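Side-chain contacts in FAD-dependent oxidoreductase (Actinomadura kijaniata, PDB 3M9V), which is a flavin-dependent oxidoreductase of the acyl-CoA dehydrogenase family that binds dTDP and takes part in the biosynthesis of the sugar D-kijanose: residues E353-S356 against D357-L361; V261-L264 against G265-V268. All coordinates share one frame; numbering follows the deposited sequence.

How the contacts relate
Both contacts are local ones in the C-terminal helical domain of the acyl-CoA dehydrogenase fold. Contact 2 comes first along the chain, where the backbone leaves helix 253-260 and starts helix 264-283; contact 1 follows near the C-terminal end of helix 329-362. Their centres are about 19 Å apart and their nearest atoms about 6 Å, without touching. Helix 264-283 joins the two: it begins in contact 2, and further along, its Ala274 and Ala278 receive side chains of contact 1. Contact 2 is buried within the subunit, near, but not in, the dTDP and flavin sites, whereas contact 1 lies away from them and meets a second subunit of the tetramer.

Contact 1 of 2, residues E353-S356 against D357-L361; sequences EIVS and DCLSL
Val355 and Leu359, one turn apart near the C-terminal end of helix 329-362, form the dry side of this contact, CG1 of Val355 lying 4.2 Å from CD1 of Leu359. That same CD1 also comes to 3.2 Å from Val355 O, a close approach of methyl to carbonyl. Next to it, Cys358 has its sulfur anti to the carbonyl carbon (chi1 -73°), which turns SG back along the helix to 4.4 Å from CG2 of Ile354. Ala274 of helix 264-283 covers Val355 and Cys358, and Leu373 of helix 372-379 covers Cys358 and Leu359.

The other side is wetter. Ser356 OG, anti to its own backbone nitrogen (chi1 175°), reaches a water at 2.5 Å, and this water donates to Asp357 OD2 at 2.7 Å, bridging the two neighbours. Asp357 N gives a nearly straight bond of 2.9 Å to Glu353 O, while its carboxylate stays 5.6 Å from that of Glu353, measured from OD1 to OE2. Arg303 of helix 291-323 forms a salt bridge with Glu353 OE2 and probably offsets the negative charge of Glu353 beside Asp357. An alanine in place of Asp357 would probably leave the bridging water without its carboxylate acceptor and free to shift beside Ser356. The chemistry thus changes round the helix: Val355 and Cys358 pack inward on apolar neighbours, whereas Leu359 also reaches Arg384 of the second subunit, and this arginine is tied by hydrogen bonds to Ser356 O and Ser360 OG.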
# COMPACT_ATOMS: atom_id res chain seq x y z
N GLU A 353 -10.00 3.10 -1.50
CA GLU A 353 -8.93 3.75 -0.75
C GLU A 353 -9.21 5.23 -0.58
O GLU A 353 -9.11 5.78 0.51
CB GLU A 353 -7.58 3.67 -1.46
CG GLU A 353 -6.62 2.64 -0.93
CD GLU A 353 -5.40 2.55 -1.85
OE1 GLU A 353 -5.06 1.41 -2.26
OE2 GLU A 353 -4.82 3.62 -2.15
N ILE A 354 -9.53 5.90 -1.68
CA ILE A 354 -9.91 7.30 -1.53
C ILE A 354 -11.06 7.51 -0.52
O ILE A 354 -11.01 8.39 0.36
CB ILE A 354 -10.31 7.83 -2.92
CG1 ILE A 354 -9.06 7.89 -3.81
CG2 ILE A 354 -11.04 9.17 -2.81
CD1 ILE A 354 -9.42 8.08 -5.28
N VAL A 355 -12.11 6.71 -0.64
CA VAL A 355 -13.28 6.95 0.20
C VAL A 355 -12.82 6.75 1.64
O VAL A 355 -13.08 7.58 2.52
CB VAL A 355 -14.47 6.00 -0.13
CG1 VAL A 355 -15.54 6.11 0.94
CG2 VAL A 355 -15.08 6.32 -1.51
N SER A 356 -12.12 5.64 1.88
CA SER A 356 -11.63 5.40 3.23
C SER A 356 -10.80 6.55 3.79
O SER A 356 -11.02 7.01 4.92
CB SER A 356 -10.93 4.03 3.33
OG SER A 356 -10.38 3.86 4.62
N ASP A 357 -9.87 7.09 3.00
CA ASP A 357 -9.03 8.17 3.52
C ASP A 357 -9.84 9.42 3.85
O ASP A 357 -9.38 10.20 4.67
CB ASP A 357 -7.91 8.59 2.56
CG ASP A 357 -6.80 7.55 2.49
OD1 ASP A 357 -5.96 7.63 1.57
OD2 ASP A 357 -6.77 6.63 3.32
N CYS A 358 -10.95 9.66 3.16
CA CYS A 358 -11.87 10.76 3.40
C CYS A 358 -12.50 10.76 4.79
O CYS A 358 -12.75 11.82 5.38
CB CYS A 358 -12.94 10.86 2.31
SG CYS A 358 -12.29 11.47 0.74
N LEU A 359 -12.73 9.56 5.31
CA LEU A 359 -13.25 9.40 6.66
C LEU A 359 -12.22 9.84 7.70
O LEU A 359 -12.60 10.36 8.76
CB LEU A 359 -13.63 7.94 6.92
CG LEU A 359 -15.05 7.56 6.43
CD1 LEU A 359 -15.03 7.04 5.02
CD2 LEU A 359 -15.72 6.49 7.26
N SER A 360 -10.95 9.59 7.41
CA SER A 360 -9.90 10.12 8.27
C SER A 360 -9.92 11.66 8.27
O SER A 360 -9.65 12.24 9.32
CB SER A 360 -8.52 9.65 7.81
OG SER A 360 -8.49 8.25 7.90
N LEU A 361 -10.18 12.33 7.15
CA LEU A 361 -10.28 13.79 7.15
C LEU A 361 -11.46 14.33 7.96
O LEU A 361 -11.32 15.32 8.68
CB LEU A 361 -10.37 14.33 5.73
CG LEU A 361 -9.08 14.04 4.96
CD1 LEU A 361 -9.21 14.24 3.46
CD2 LEU A 361 -8.03 14.96 5.56
O HOH W 1 -8.05 4.75 4.83

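Contact 2 of 2, residues V261-L264 against G265-V268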
# COMPACT_ATOMS: atom_id res chain seq x y z
N VAL A 261 -18.42 -1.80 -19.24
CA VAL A 261 -17.26 -0.94 -18.99
C VAL A 261 -17.61 0.47 -18.50
O VAL A 261 -16.86 1.09 -17.72
CB VAL A 261 -16.25 -0.93 -20.18
CG1 VAL A 261 -16.80 -0.09 -21.33
CG2 VAL A 261 -14.94 -0.33 -19.66
N SER A 262 -18.77 0.96 -18.91
CA SER A 262 -19.12 2.32 -18.53
C SER A 262 -19.49 2.47 -17.05
O SER A 262 -19.50 3.57 -16.45
CB SER A 262 -20.06 2.94 -19.59
OG SER A 262 -21.40 2.50 -19.41
N VAL A 263 -19.82 1.35 -16.43
CA VAL A 263 -20.14 1.32 -15.01
C VAL A 263 -18.96 1.77 -14.13
O VAL A 263 -19.18 2.05 -12.96
CB VAL A 263 -20.62 -0.06 -14.51
CG1 VAL A 263 -19.46 -0.92 -14.08
CG2 VAL A 263 -21.55 0.13 -13.31
N LEU A 264 -17.75 1.86 -14.69
CA LEU A 264 -16.59 2.37 -13.99
C LEU A 264 -16.86 3.83 -13.59
O LEU A 264 -16.35 4.23 -12.55
CB LEU A 264 -15.31 2.31 -14.85
CG LEU A 264 -14.73 0.91 -15.15
CD1 LEU A 264 -13.38 0.87 -15.90
CD2 LEU A 264 -14.69 0.03 -13.88
N GLY A 265 -17.61 4.58 -14.38
CA GLY A 265 -18.00 5.94 -14.03
C GLY A 265 -18.72 6.04 -12.70
O GLY A 265 -18.63 7.05 -11.99
N VAL A 266 -19.43 4.98 -12.31
CA VAL A 266 -20.18 4.96 -11.04
C VAL A 266 -19.22 5.11 -9.86
O VAL A 266 -19.36 5.97 -8.98
CB VAL A 266 -21.07 3.71 -10.93
CG1 VAL A 266 -21.73 3.66 -9.54
CG2 VAL A 266 -22.14 3.74 -12.06
N TYR A 267 -18.15 4.32 -9.89
CA TYR A 267 -17.22 4.20 -8.73
C TYR A 267 -16.33 5.44 -8.75
O TYR A 267 -15.98 5.96 -7.69
CB TYR A 267 -16.46 2.87 -8.80
CG TYR A 267 -17.49 1.76 -8.78
CD1 TYR A 267 -18.22 1.52 -7.61
CD2 TYR A 267 -17.78 0.98 -9.90
CE1 TYR A 267 -19.21 0.53 -7.55
CE2 TYR A 267 -18.77 -0.03 -9.85
CZ TYR A 267 -19.49 -0.20 -8.68
OH TYR A 267 -20.49 -1.13 -8.55
N VAL A 268 -16.04 5.95 -9.95
CA VAL A 268 -15.35 7.23 -10.01
C VAL A 268 -16.21 8.35 -9.39
O VAL A 268 -15.68 9.22 -8.69
CB VAL A 268 -14.92 7.64 -11.46
CG1 VAL A 268 -14.18 8.98 -11.40
CG2 VAL A 268 -14.05 6.56 -12.15
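The start of helix 264-283, in the C-terminal helical domain of this acyl-CoA dehydrogenase fold, is built by 261-264 running straight into 265-268. The bonds across the junction begin as i to i+3, the 3-10 pattern: Gly265 N donates to Ser262 O at 3.0 Å, and Val266 N to Val263 O, also at 3.0 Å. In both, the donor stands well above the carbonyl plane, by 62° at Val263 O. Regular helical bonding follows at Val268 N, which meets Leu264 O at 3.1 Å in the carbonyl plane; Tyr267 N adds a weak bond to the same oxygen.

Side chains close in around these carbonyls. Val263 turns CG1 into the crowded position between its backbone nitrogen and carbonyl carbon (chi1 89°), while CG2 lies anti to the nitrogen and meets Val266 CG2 at 3.9 Å, the two branches crossing obliquely. Val266 also presses CB to 3.2 Å from Val263 O. On the same oxygen the Tyr267 ring brings CD2 to 3.5 Å in an oblique approach. Val268 sets CG2 at 3.3 Å from Leu264 O, so the carbonyls of Val263 and Leu264 each gain an apolar flank. Gly265 puts no side chain beside Ser262 O.

Every touching residue is buried. Val263 and Val266 pack against helix 96-118, at Leu100 and Ala99. Tyr267 lies among Met219, Ala382 and Met386, its side chain about 8 Å from that of Phe385, which contacts FMN in a structure of this protein, though no FMN is bound to this chain here. Val268 touches Leu89 of helix 81-94 and Leu307 and Ala311 of helix 291-323.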